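DUF7790 domain-containing protein (Leptospira interrogans serogroup Icterohaemorrhagiae serovar copenhageni, PDB 6ULO) is of unknown function but carries a Rossmann-like domain, with no ligand or activity established, and is probably tethered to a membrane in its full-length form. Local coordinates at residues T38-V42 and G43-V47; F92-I95 and V96-N100; Y169-F172 and Q173-D176; V257-L261 and F262-P266. All coordinates share one frame; numbering follows the deposited sequence. Where two conformers were deposited one is given.

Overall arrangement
All four contacts are local and follow one another in series, so none nests within or crosses another. Contact 1 (38-47) closes a turn and a short 3-10 segment in the loop between helices 18-28 and 57-60. Contact 2 is the first turn of helix 94-109, just after strand 86-91, and touches contact 1: Asp41 OD1 lies 2.8 Å from Ile95 N, a probable hydrogen bond. Contact 3 (169-176) turns the chain from helix 139-166 into helix 176-187. Contact 4 (257-266) folds the loop between strands 249-255 and 277-282 at the surface, its centre 26 to 30 Å from those of the other three.

Contact 1 (T38-V42 and G43-V47); sequences TKWDV and GDTTV
Hydrogen bonds to carbonyl oxygens carry the meeting of Trp40 and Val42 with Thr45, where an inverse gamma turn centred on Asp41 links a type I beta turn, Thr38 to Asp41, to the 3-10 segment 43-45. Thr45 OG1 donates to Trp40 O at 2.7 Å, tilted 21° from the carbonyl plane; Trp40 O also takes a weak bond from Val42 N. The Thr45 chi1 of -47° sets OG1 opposite its own carbonyl carbon and swings it back to the preceding turn. The backbone bond from Thr45 N to Val42 O is longer, 3.2 Å, and its donor stands above the carbonyl plane. One residue on, Gly43 O takes two donors, Thr46 N and Thr46 OG1, the hydroxyl approaching at 2.7 Å in the carbonyl plane.

Side-chain bonds also lock the turn itself. Trp40 N reaches Thr38 OG1 at 3.0 Å, an ST turn, while Asp41 OD2 uses its anti lone pair to receive Thr38 N at 2.9 Å. The other carboxylate oxygen, OD1, accepts from Ile95 N at the start of helix 94-109.

Van der Waals contact is modest: the Val42 methyl CG2 lies against oxygens, 3.5 Å from Asp44 OD2 and 3.7 Å from Thr45 OG1. Lys39 CG rests over one face of the Trp40 ring, toward its rim.

Thr45 OG1 and Thr46 OG1 thus donate to main-chain carbonyls, whereas Thr38 OG1 accepts from a main-chain N-H, so the hydroxyls serve in both roles; with Asp41, they are consistent with a defined course for a loop with little regular secondary structure.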
loop_
_atom_site.group_PDB
_atom_site.type_symbol
_atom_site.label_atom_id
_atom_site.label_comp_id
_atom_site.label_asym_id
_atom_site.label_seq_id
_atom_site.Cartn_x
_atom_site.Cartn_y
_atom_site.Cartn_z
ATOM N N THR A 38 0.432 -15.212 13.451
ATOM C CA THR A 38 0.798 -14.381 14.601
ATOM C C THR A 38 -0.455 -13.768 15.201
ATOM O O THR A 38 -1.564 -13.922 14.682
ATOM C CB THR A 38 1.725 -13.222 14.231
ATOM O OG1 THR A 38 0.974 -12.226 13.527
ATOM C CG2 THR A 38 2.893 -13.691 13.382
ATOM N N LYS A 39 -0.265 -13.007 16.283
ATOM C CA LYS A 39 -1.396 -12.336 16.921
ATOM C C LYS A 39 -2.025 -11.288 16.030
ATOM O O LYS A 39 -3.148 -10.858 16.297
ATOM C CB LYS A 39 -0.971 -11.639 18.220
ATOM C CG LYS A 39 -0.010 -10.475 18.014
ATOM C CD LYS A 39 0.419 -9.826 19.334
ATOM C CE LYS A 39 1.532 -8.795 19.097
ATOM N NZ LYS A 39 2.049 -8.182 20.366
ATOM N N TRP A 40 -1.343 -10.885 14.965
ATOM C CA TRP A 40 -1.903 -9.884 14.066
ATOM C C TRP A 40 -2.844 -10.470 13.038
ATOM O O TRP A 40 -3.409 -9.721 12.248
ATOM C CB TRP A 40 -0.781 -9.112 13.372
ATOM C CG TRP A 40 0.085 -8.428 14.347
ATOM C CD1 TRP A 40 1.383 -8.744 14.654
ATOM C CD2 TRP A 40 -0.269 -7.326 15.185
ATOM N NE1 TRP A 40 1.852 -7.897 15.620
ATOM C CE2 TRP A 40 0.862 -7.021 15.970
ATOM C CE3 TRP A 40 -1.432 -6.572 15.357
ATOM C CZ2 TRP A 40 0.874 -5.980 16.907
ATOM C CZ3 TRP A 40 -1.417 -5.524 16.295
ATOM C CH2 TRP A 40 -0.275 -5.250 17.059
ATOM N N ASP A 41 -3.002 -11.790 13.001
ATOM C CA ASP A 41 -3.923 -12.446 12.074
ATOM C C ASP A 41 -5.359 -12.358 12.597
ATOM O O ASP A 41 -6.011 -13.348 12.919
ATOM C CB ASP A 41 -3.483 -13.882 11.822
ATOM C CG ASP A 41 -2.307 -13.949 10.888
ATOM O OD1 ASP A 41 -2.466 -13.550 9.739
ATOM O OD2 ASP A 41 -1.219 -14.382 11.276
ATOM N N VAL A 42 -5.841 -11.115 12.649
ATOM C CA VAL A 42 -7.199 -10.772 13.071
ATOM C C VAL A 42 -7.725 -9.728 12.099
ATOM O O VAL A 42 -6.960 -9.072 11.387
ATOM C CB VAL A 42 -7.268 -10.233 14.525
ATOM C CG1 VAL A 42 -6.882 -11.312 15.532
ATOM C CG2 VAL A 42 -6.367 -8.979 14.680
ATOM N N GLY A 43 -9.054 -9.593 12.049
ATOM C CA GLY A 43 -9.660 -8.723 11.051
ATOM C C GLY A 43 -9.248 -7.266 11.177
ATOM O O GLY A 43 -9.197 -6.546 10.175
ATOM N N ASP A 44 -8.929 -6.824 12.401
ATOM C CA ASP A 44 -8.547 -5.431 12.637
ATOM C C ASP A 44 -7.381 -5.011 11.745
ATOM O O ASP A 44 -7.248 -3.843 11.379
ATOM C CB ASP A 44 -8.116 -5.256 14.111
ATOM C CG ASP A 44 -9.050 -5.939 15.125
ATOM O OD1 ASP A 44 -9.537 -5.208 16.018
ATOM O OD2 ASP A 44 -9.297 -7.178 15.058
ATOM N N THR A 45 -6.508 -5.950 11.409
ATOM C CA THR A 45 -5.280 -5.641 10.696
ATOM C C THR A 45 -5.501 -5.375 9.220
ATOM O O THR A 45 -4.596 -4.850 8.557
ATOM C CB THR A 45 -4.319 -6.813 10.877
ATOM O OG1 THR A 45 -4.302 -7.166 12.266
ATOM C CG2 THR A 45 -2.908 -6.481 10.405
ATOM N N THR A 46 -6.688 -5.680 8.694
ATOM C CA THR A 46 -6.943 -5.653 7.257
ATOM C C THR A 46 -7.458 -4.307 6.766
ATOM O O THR A 46 -7.799 -4.183 5.584
ATOM C CB THR A 46 -7.954 -6.738 6.852
ATOM O OG1 THR A 46 -9.243 -6.452 7.433
ATOM C CG2 THR A 46 -7.482 -8.114 7.289
ATOM N N VAL A 47 -7.519 -3.292 7.631
ATOM C CA VAL A 47 -7.956 -1.967 7.225
ATOM C C VAL A 47 -6.986 -0.921 7.725
ATOM O O VAL A 47 -6.345 -1.088 8.769
ATOM C CB VAL A 47 -9.379 -1.603 7.700
ATOM C CG1 VAL A 47 -10.404 -2.468 7.018
ATOM C CG2 VAL A 47 -9.479 -1.668 9.221
#

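Contact 2 (F92-I95 and V96-N100)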
loop_
_atom_site.group_PDB
_atom_site.type_symbol
_atom_site.label_atom_id
_atom_site.label_comp_id
_atom_site.label_asym_id
_atom_site.label_seq_id
_atom_site.Cartn_x
_atom_site.Cartn_y
_atom_site.Cartn_z
ATOM N N PHE A 92 3.704 -8.660 5.940
ATOM C CA PHE A 92 4.252 -9.753 6.723
ATOM C C PHE A 92 3.203 -10.519 7.498
ATOM O O PHE A 92 3.543 -11.504 8.153
ATOM C CB PHE A 92 5.346 -9.233 7.668
ATOM C CG PHE A 92 6.225 -10.300 8.240
ATOM C CD1 PHE A 92 6.911 -11.168 7.418
ATOM C CD2 PHE A 92 6.402 -10.398 9.613
ATOM C CE1 PHE A 92 7.754 -12.143 7.960
ATOM C CE2 PHE A 92 7.232 -11.372 10.151
ATOM C CZ PHE A 92 7.911 -12.227 9.310
ATOM N N THR A 93 1.945 -10.090 7.466
ATOM C CA THR A 93 0.875 -10.786 8.175
ATOM C C THR A 93 0.014 -11.528 7.149
ATOM O O THR A 93 -0.471 -10.924 6.180
ATOM C CB THR A 93 0.031 -9.803 9.005
ATOM O OG1 THR A 93 0.882 -9.092 9.937
ATOM C CG2 THR A 93 -1.023 -10.555 9.799
ATOM N N GLN A 94 -0.182 -12.839 7.373
ATOM C CA GLN A 94 -0.867 -13.649 6.371
ATOM C C GLN A 94 -2.280 -13.143 6.100
ATOM O O GLN A 94 -2.732 -13.162 4.941
ATOM C CB GLN A 94 -0.874 -15.116 6.785
ATOM C CG GLN A 94 -1.278 -16.040 5.670
ATOM C CD GLN A 94 -0.484 -15.819 4.381
ATOM O OE1 GLN A 94 -1.002 -15.320 3.390
ATOM N NE2 GLN A 94 0.793 -16.181 4.405
ATOM N N ILE A 95 -2.983 -12.651 7.130
ATOM C CA ILE A 95 -4.353 -12.217 6.894
ATOM C C ILE A 95 -4.394 -11.056 5.923
ATOM O O ILE A 95 -5.342 -10.939 5.140
ATOM C CB ILE A 95 -5.116 -11.922 8.204
ATOM C CG1 ILE A 95 -6.642 -11.956 7.932
ATOM C CG2 ILE A 95 -4.731 -10.545 8.812
ATOM C CD1 ILE A 95 -7.501 -11.744 9.193
ATOM N N VAL A 96 -3.389 -10.172 5.967
ATOM C CA VAL A 96 -3.369 -9.032 5.056
ATOM C C VAL A 96 -3.137 -9.495 3.622
ATOM O O VAL A 96 -3.835 -9.076 2.697
ATOM C CB VAL A 96 -2.295 -8.026 5.512
ATOM C CG1 VAL A 96 -2.103 -6.948 4.469
ATOM C CG2 VAL A 96 -2.637 -7.411 6.857
ATOM N N VAL A 97 -2.183 -10.415 3.428
ATOM C CA VAL A 97 -1.886 -10.936 2.098
ATOM C C VAL A 97 -3.113 -11.621 1.521
ATOM O O VAL A 97 -3.503 -11.371 0.373
ATOM C CB VAL A 97 -0.646 -11.863 2.128
ATOM C CG1 VAL A 97 -0.363 -12.414 0.725
ATOM C CG2 VAL A 97 0.590 -11.117 2.677
ATOM N N HIS A 98 -3.794 -12.420 2.341
ATOM C CA HIS A 98 -4.961 -13.147 1.850
ATOM C C HIS A 98 -6.155 -12.236 1.626
ATOM O O HIS A 98 -6.881 -12.417 0.650
ATOM C CB HIS A 98 -5.300 -14.253 2.832
ATOM C CG HIS A 98 -4.395 -15.426 2.689
ATOM N ND1 HIS A 98 -4.273 -16.400 3.651
ATOM C CD2 HIS A 98 -3.606 -15.807 1.656
ATOM C CE1 HIS A 98 -3.439 -17.333 3.219
ATOM N NE2 HIS A 98 -3.024 -16.997 2.009
ATOM N N ALA A 99 -6.385 -11.245 2.511
ATOM C CA ALA A 99 -7.495 -10.327 2.284
ATOM C C ALA A 99 -7.257 -9.529 1.010
ATOM O O ALA A 99 -8.195 -9.265 0.256
ATOM C CB ALA A 99 -7.718 -9.424 3.503
ATOM N N ASN A 100 -6.011 -9.141 0.739
ATOM C CA ASN A 100 -5.746 -8.457 -0.515
ATOM C C ASN A 100 -6.034 -9.362 -1.714
ATOM O O ASN A 100 -6.484 -8.890 -2.763
ATOM C CB ASN A 100 -4.300 -7.964 -0.546
ATOM C CG ASN A 100 -4.080 -6.727 0.303
ATOM O OD1 ASN A 100 -5.007 -5.910 0.491
ATOM N ND2 ASN A 100 -2.862 -6.548 0.790
#
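The first turn of helix 94-109, which follows strand 86-91 as in the beta-alpha units of Rossmann-like folds, brings Gln94 against His98. Thr93 holds the N-cap position, but its side chain makes no capping bond. The i to i+4 helical bonds start with Val97 N donating to Thr93 O at 3.3 Å, and go on with His98 N to Gln94 O at 2.9 Å and Ala99 N to Ile95 O at 2.8 Å.

The Gln94 side chain folds over the imidazole. CG runs anti to the backbone N (chi1 -167°) and the chain then bends at chi2, 52°, which carries OE1 over the centre of the His98 ring, 2.9 Å above its plane. Gln94 OE1 is 3.0 Å from His98 NE2, yet it approaches over the face and makes no hydrogen bond there. Amide and ring planes are 39° apart. Gln94 OE1 also touches Val97 CB at 3.7 Å. Gln94 was modelled in two conformers, so this pose is one of two.

His98 meets Tyr142 of helix 139-166 edge-to-face, and Ile95 and Ala99 pack on Val145 of that helix. Val96 rests on strand 86-91, while Gln94 and Val97 face strand 191-195.

Contact 3 (Y169-F172 and Q173-D176)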
loop_
_atom_site.group_PDB
_atom_site.type_symbol
_atom_site.label_atom_id
_atom_site.label_comp_id
_atom_site.label_asym_id
_atom_site.label_seq_id
_atom_site.Cartn_x
_atom_site.Cartn_y
_atom_site.Cartn_z
ATOM N N TYR A 169 -13.068 14.843 -2.586
ATOM C CA TYR A 169 -12.041 14.285 -3.446
ATOM C C TYR A 169 -12.507 12.944 -3.994
ATOM O O TYR A 169 -13.393 12.291 -3.442
ATOM C CB TYR A 169 -10.696 14.114 -2.725
ATOM C CG TYR A 169 -10.701 13.105 -1.598
ATOM C CD1 TYR A 169 -10.243 11.791 -1.800
ATOM C CD2 TYR A 169 -11.114 13.481 -0.309
ATOM C CE1 TYR A 169 -10.206 10.885 -0.757
ATOM C CE2 TYR A 169 -11.104 12.580 0.731
ATOM C CZ TYR A 169 -10.635 11.275 0.506
ATOM O OH TYR A 169 -10.577 10.364 1.546
ATOM N N LYS A 170 -11.874 12.541 -5.096
ATOM C CA LYS A 170 -12.114 11.242 -5.726
ATOM C C LYS A 170 -11.180 10.195 -5.152
ATOM O O LYS A 170 -9.985 10.450 -4.939
ATOM C CB LYS A 170 -11.853 11.357 -7.216
ATOM C CG LYS A 170 -12.823 12.268 -7.953
ATOM C CD LYS A 170 -12.326 12.450 -9.399
ATOM C CE LYS A 170 -13.301 13.261 -10.228
ATOM N NZ LYS A 170 -12.953 13.347 -11.676
ATOM N N MET A 171 -11.707 8.978 -4.966
ATOM C CA MET A 171 -10.846 7.836 -4.655
ATOM C C MET A 171 -11.498 6.597 -5.289
ATOM O O MET A 171 -12.628 6.653 -5.793
ATOM C CB MET A 171 -10.562 7.748 -3.134
ATOM C CG MET A 171 -11.808 7.722 -2.241
ATOM S SD MET A 171 -12.561 6.102 -2.038
ATOM C CE MET A 171 -11.300 5.258 -1.094
ATOM N N PHE A 172 -10.747 5.486 -5.345
ATOM C CA PHE A 172 -11.149 4.385 -6.232
ATOM C C PHE A 172 -12.470 3.740 -5.846
ATOM O O PHE A 172 -13.057 3.039 -6.684
ATOM C CB PHE A 172 -10.031 3.331 -6.362
ATOM C CG PHE A 172 -10.047 2.246 -5.295
ATOM C CD1 PHE A 172 -10.549 0.968 -5.565
ATOM C CD2 PHE A 172 -9.504 2.480 -4.034
ATOM C CE1 PHE A 172 -10.546 -0.016 -4.596
ATOM C CE2 PHE A 172 -9.503 1.495 -3.062
ATOM C CZ PHE A 172 -10.015 0.231 -3.336
ATOM N N GLN A 173 -12.949 3.923 -4.603
ATOM C CA GLN A 173 -14.229 3.343 -4.208
ATOM C C GLN A 173 -15.399 4.253 -4.517
ATOM O O GLN A 173 -16.543 3.800 -4.482
ATOM C CB GLN A 173 -14.271 2.963 -2.717
ATOM C CG GLN A 173 -13.202 1.907 -2.369
ATOM C CD GLN A 173 -12.928 1.785 -0.889
ATOM O OE1 GLN A 173 -13.499 2.524 -0.082
ATOM N NE2 GLN A 173 -11.981 0.918 -0.527
ATOM N N THR A 174 -15.138 5.514 -4.839
ATOM C CA THR A 174 -16.188 6.508 -4.992
ATOM C C THR A 174 -16.156 7.217 -6.339
ATOM O O THR A 174 -16.988 8.105 -6.561
ATOM C CB THR A 174 -16.126 7.577 -3.877
ATOM O OG1 THR A 174 -14.890 8.296 -3.984
ATOM C CG2 THR A 174 -16.246 6.977 -2.499
ATOM N N ASP A 175 -15.246 6.852 -7.238
ATOM C CA ASP A 175 -15.110 7.500 -8.540
ATOM C C ASP A 175 -14.976 6.434 -9.619
ATOM O O ASP A 175 -14.101 5.561 -9.534
ATOM C CB ASP A 175 -13.874 8.404 -8.560
ATOM C CG ASP A 175 -13.676 9.067 -9.916
ATOM O OD1 ASP A 175 -14.475 9.956 -10.249
ATOM O OD2 ASP A 175 -12.758 8.684 -10.651
ATOM N N ASP A 176 -15.839 6.514 -10.637
ATOM C CA ASP A 176 -15.873 5.467 -11.658
ATOM C C ASP A 176 -14.536 5.335 -12.390
ATOM O O ASP A 176 -14.085 4.215 -12.652
ATOM C CB ASP A 176 -17.003 5.735 -12.659
ATOM C CG ASP A 176 -18.391 5.487 -12.091
ATOM O OD1 ASP A 176 -18.541 4.734 -11.114
ATOM O OD2 ASP A 176 -19.356 6.057 -12.664
HETATM O O HOH W 1 -15.541 10.764 -5.162
HETATM O O HOH W 2 -11.965 10.688 -12.325
#
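Met171 O is the acceptor that closes the type I beta turn from Met171 to Thr174, in the connection from helix 139-166 to helix 176-187. Thr174 N donates to it at 2.9 Å from above the carbonyl plane. Thr174 OG1 lies close by and makes at most a weak, unsettled bond to the same oxygen. That hydroxyl also pairs with a water, at 2.8 Å, which is also within hydrogen-bonding distance of Tyr169 O. Phe172 O, by contrast, is buried here with no partner in the model.

Met171 CG starts between its backbone N and carbonyl carbon, chi1 54°, and two further bends curl the sulfur back, where SD receives a weak bond from Gln173 N. The Gln173 chain runs across the Phe172 ring: CG sits over the ring centre, 3.8 Å from the centroid, a CH-pi contact, and the amide plane is turned 63° from the ring. Gln173 OE1 is held by Asn160 of helix 139-166.

Asp175, at the N-cap of helix 176-187, caps Gln178 N through OD2. The extended Lys170 chain passes across the carboxylate, CD 3.4 Å from Asp175 OD1, though NZ makes only a long salt bridge to that oxygen, at 4.0 Å. A second water accepts from Lys170 NZ at 2.9 Å and donates to Asp175 OD2 at 2.7 Å.

Contact 4 (V257-L261 and F262-P266)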
loop_
_atom_site.group_PDB
_atom_site.type_symbol
_atom_site.label_atom_id
_atom_site.label_comp_id
_atom_site.label_asym_id
_atom_site.label_seq_id
_atom_site.Cartn_x
_atom_site.Cartn_y
_atom_site.Cartn_z
ATOM N N VAL A 257 3.645 10.384 16.841
ATOM C CA VAL A 257 4.340 10.861 18.026
ATOM C C VAL A 257 4.777 12.296 17.765
ATOM O O VAL A 257 4.779 12.783 16.638
ATOM C CB VAL A 257 5.559 9.976 18.379
ATOM C CG1 VAL A 257 5.129 8.555 18.624
ATOM C CG2 VAL A 257 6.568 10.021 17.266
ATOM N N ARG A 258 5.166 12.975 18.848
ATOM C CA ARG A 258 5.609 14.371 18.803
ATOM C C ARG A 258 4.621 15.244 18.042
ATOM O O ARG A 258 4.979 15.978 17.124
ATOM C CB ARG A 258 7.035 14.516 18.256
ATOM C CG ARG A 258 8.129 13.940 19.162
ATOM C CD ARG A 258 8.172 14.640 20.531
ATOM N NE ARG A 258 8.331 16.096 20.467
ATOM C CZ ARG A 258 9.504 16.720 20.391
ATOM N NH1 ARG A 258 10.623 16.018 20.288
ATOM N NH2 ARG A 258 9.561 18.043 20.381
ATOM N N LYS A 259 3.356 15.178 18.454
ATOM C CA LYS A 259 2.348 15.987 17.772
ATOM C C LYS A 259 2.562 17.487 17.980
ATOM O O LYS A 259 1.995 18.281 17.219
ATOM C CB LYS A 259 0.964 15.546 18.224
ATOM C CG LYS A 259 0.626 16.003 19.613
ATOM C CD LYS A 259 -0.504 15.158 20.202
ATOM C CE LYS A 259 -1.828 15.355 19.503
ATOM N NZ LYS A 259 -3.002 15.131 20.447
ATOM N N ASP A 260 3.388 17.889 18.965
ATOM C CA ASP A 260 3.782 19.297 19.067
ATOM C C ASP A 260 4.543 19.744 17.823
ATOM O O ASP A 260 4.370 20.874 17.355
ATOM C CB ASP A 260 4.609 19.555 20.335
ATOM C CG ASP A 260 5.906 18.751 20.367
ATOM O OD1 ASP A 260 5.846 17.496 20.213
ATOM O OD2 ASP A 260 6.983 19.376 20.513
ATOM N N LEU A 261 5.402 18.879 17.275
ATOM C CA LEU A 261 6.135 19.196 16.053
ATOM C C LEU A 261 5.350 18.841 14.806
ATOM O O LEU A 261 5.444 19.544 13.781
ATOM C CB LEU A 261 7.424 18.390 15.988
ATOM C CG LEU A 261 8.409 18.662 17.115
ATOM C CD1 LEU A 261 9.617 17.742 16.873
ATOM C CD2 LEU A 261 8.835 20.145 17.129
ATOM N N PHE A 262 4.558 17.779 14.892
ATOM C CA PHE A 262 3.937 17.128 13.737
ATOM C C PHE A 262 2.460 16.933 14.064
ATOM O O PHE A 262 2.013 15.824 14.381
ATOM C CB PHE A 262 4.633 15.791 13.451
ATOM C CG PHE A 262 6.097 15.926 13.196
ATOM C CD1 PHE A 262 6.560 16.613 12.095
ATOM C CD2 PHE A 262 7.024 15.390 14.080
ATOM C CE1 PHE A 262 7.944 16.749 11.854
ATOM C CE2 PHE A 262 8.397 15.534 13.849
ATOM C CZ PHE A 262 8.846 16.224 12.744
ATOM N N PRO A 263 1.659 17.992 13.977
ATOM C CA PRO A 263 0.273 17.891 14.446
ATOM C C PRO A 263 -0.533 16.901 13.609
ATOM O O PRO A 263 -0.318 16.742 12.401
ATOM C CB PRO A 263 -0.260 19.327 14.315
ATOM C CG PRO A 263 0.967 20.214 14.340
ATOM C CD PRO A 263 2.049 19.382 13.666
ATOM N N TRP A 264 -1.456 16.203 14.269
ATOM C CA TRP A 264 -2.296 15.251 13.545
ATOM C C TRP A 264 -3.267 16.005 12.649
ATOM O O TRP A 264 -3.828 17.035 13.029
ATOM C CB TRP A 264 -3.048 14.351 14.527
ATOM C CG TRP A 264 -2.090 13.575 15.371
ATOM C CD1 TRP A 264 -0.766 13.363 15.119
ATOM C CD2 TRP A 264 -2.364 12.964 16.629
ATOM N NE1 TRP A 264 -0.212 12.618 16.120
ATOM C CE2 TRP A 264 -1.165 12.384 17.080
ATOM C CE3 TRP A 264 -3.507 12.877 17.435
ATOM C CZ2 TRP A 264 -1.073 11.694 18.288
ATOM C CZ3 TRP A 264 -3.419 12.195 18.636
ATOM C CH2 TRP A 264 -2.209 11.615 19.058
ATOM N N SER A 265 -3.465 15.505 11.447
ATOM C CA SER A 265 -4.285 16.217 10.484
ATOM C C SER A 265 -5.698 16.417 11.018
ATOM O O SER A 265 -6.247 15.517 11.671
ATOM C CB SER A 265 -4.366 15.413 9.186
ATOM O OG SER A 265 -3.057 15.139 8.722
ATOM N N PRO A 266 -6.310 17.574 10.758
ATOM C CA PRO A 266 -7.738 17.734 11.051
ATOM C C PRO A 266 -8.544 16.596 10.429
ATOM O O PRO A 266 -8.338 16.211 9.268
ATOM C CB PRO A 266 -8.085 19.089 10.407
ATOM C CG PRO A 266 -6.819 19.773 10.176
ATOM C CD PRO A 266 -5.753 18.719 10.027
HETATM O O HOH W 3 2.476 13.105 15.134
#
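An alpha turn, closed by Phe262 N bonding to Arg258 O, encloses a beta turn from Arg258 to Leu261 in the surface loop joining strands 249-255 and 277-282. Residues 259-261 take helical backbone angles without the regular bonds of a helix, and Arg258 O gathers two amides: Leu261 N at 2.9 Å, and Phe262 N at 2.9 Å in the carbonyl plane. Beyond them the backbones meet again through a CA-H...O contact from Lys259 CA to Phe262 O, and the Lys259 and Pro263 CA atoms come within 4.4 Å.

Lys259 and Trp264 form the main side-chain contact. The lysine CG lies between the backbone N and the carbonyl carbon (chi1 74°) and the chain bends at chi3, laying CE over the six-membered ring of the indole, 3.5 Å from the centroid and only 7° off the normal. NZ continues over the same face at 3.9 Å from that centroid, 29° off the normal, so a CH-pi contact and a cation-pi interaction share one ring.

Leu261 packs on its neighbour Phe262, with CB over one face toward the rim; the phenyl ring also meets His277 edge-to-face and rests on Leu300 and Met303 of helix 299-306. Arg258 grips Asp260 side-on, NE to OD1 and NH2 to OD2, both oxygens using their syn lone pairs, and Leu261 CD1 lies over one face of the guanidinium. These two charged residues also touch a crystal neighbour.

A water bridges the two arms: it donates to Val257 O at 2.8 Å and to Phe262 O at 2.9 Å, and in the indole plane accepts a weak bond from Trp264 NE1.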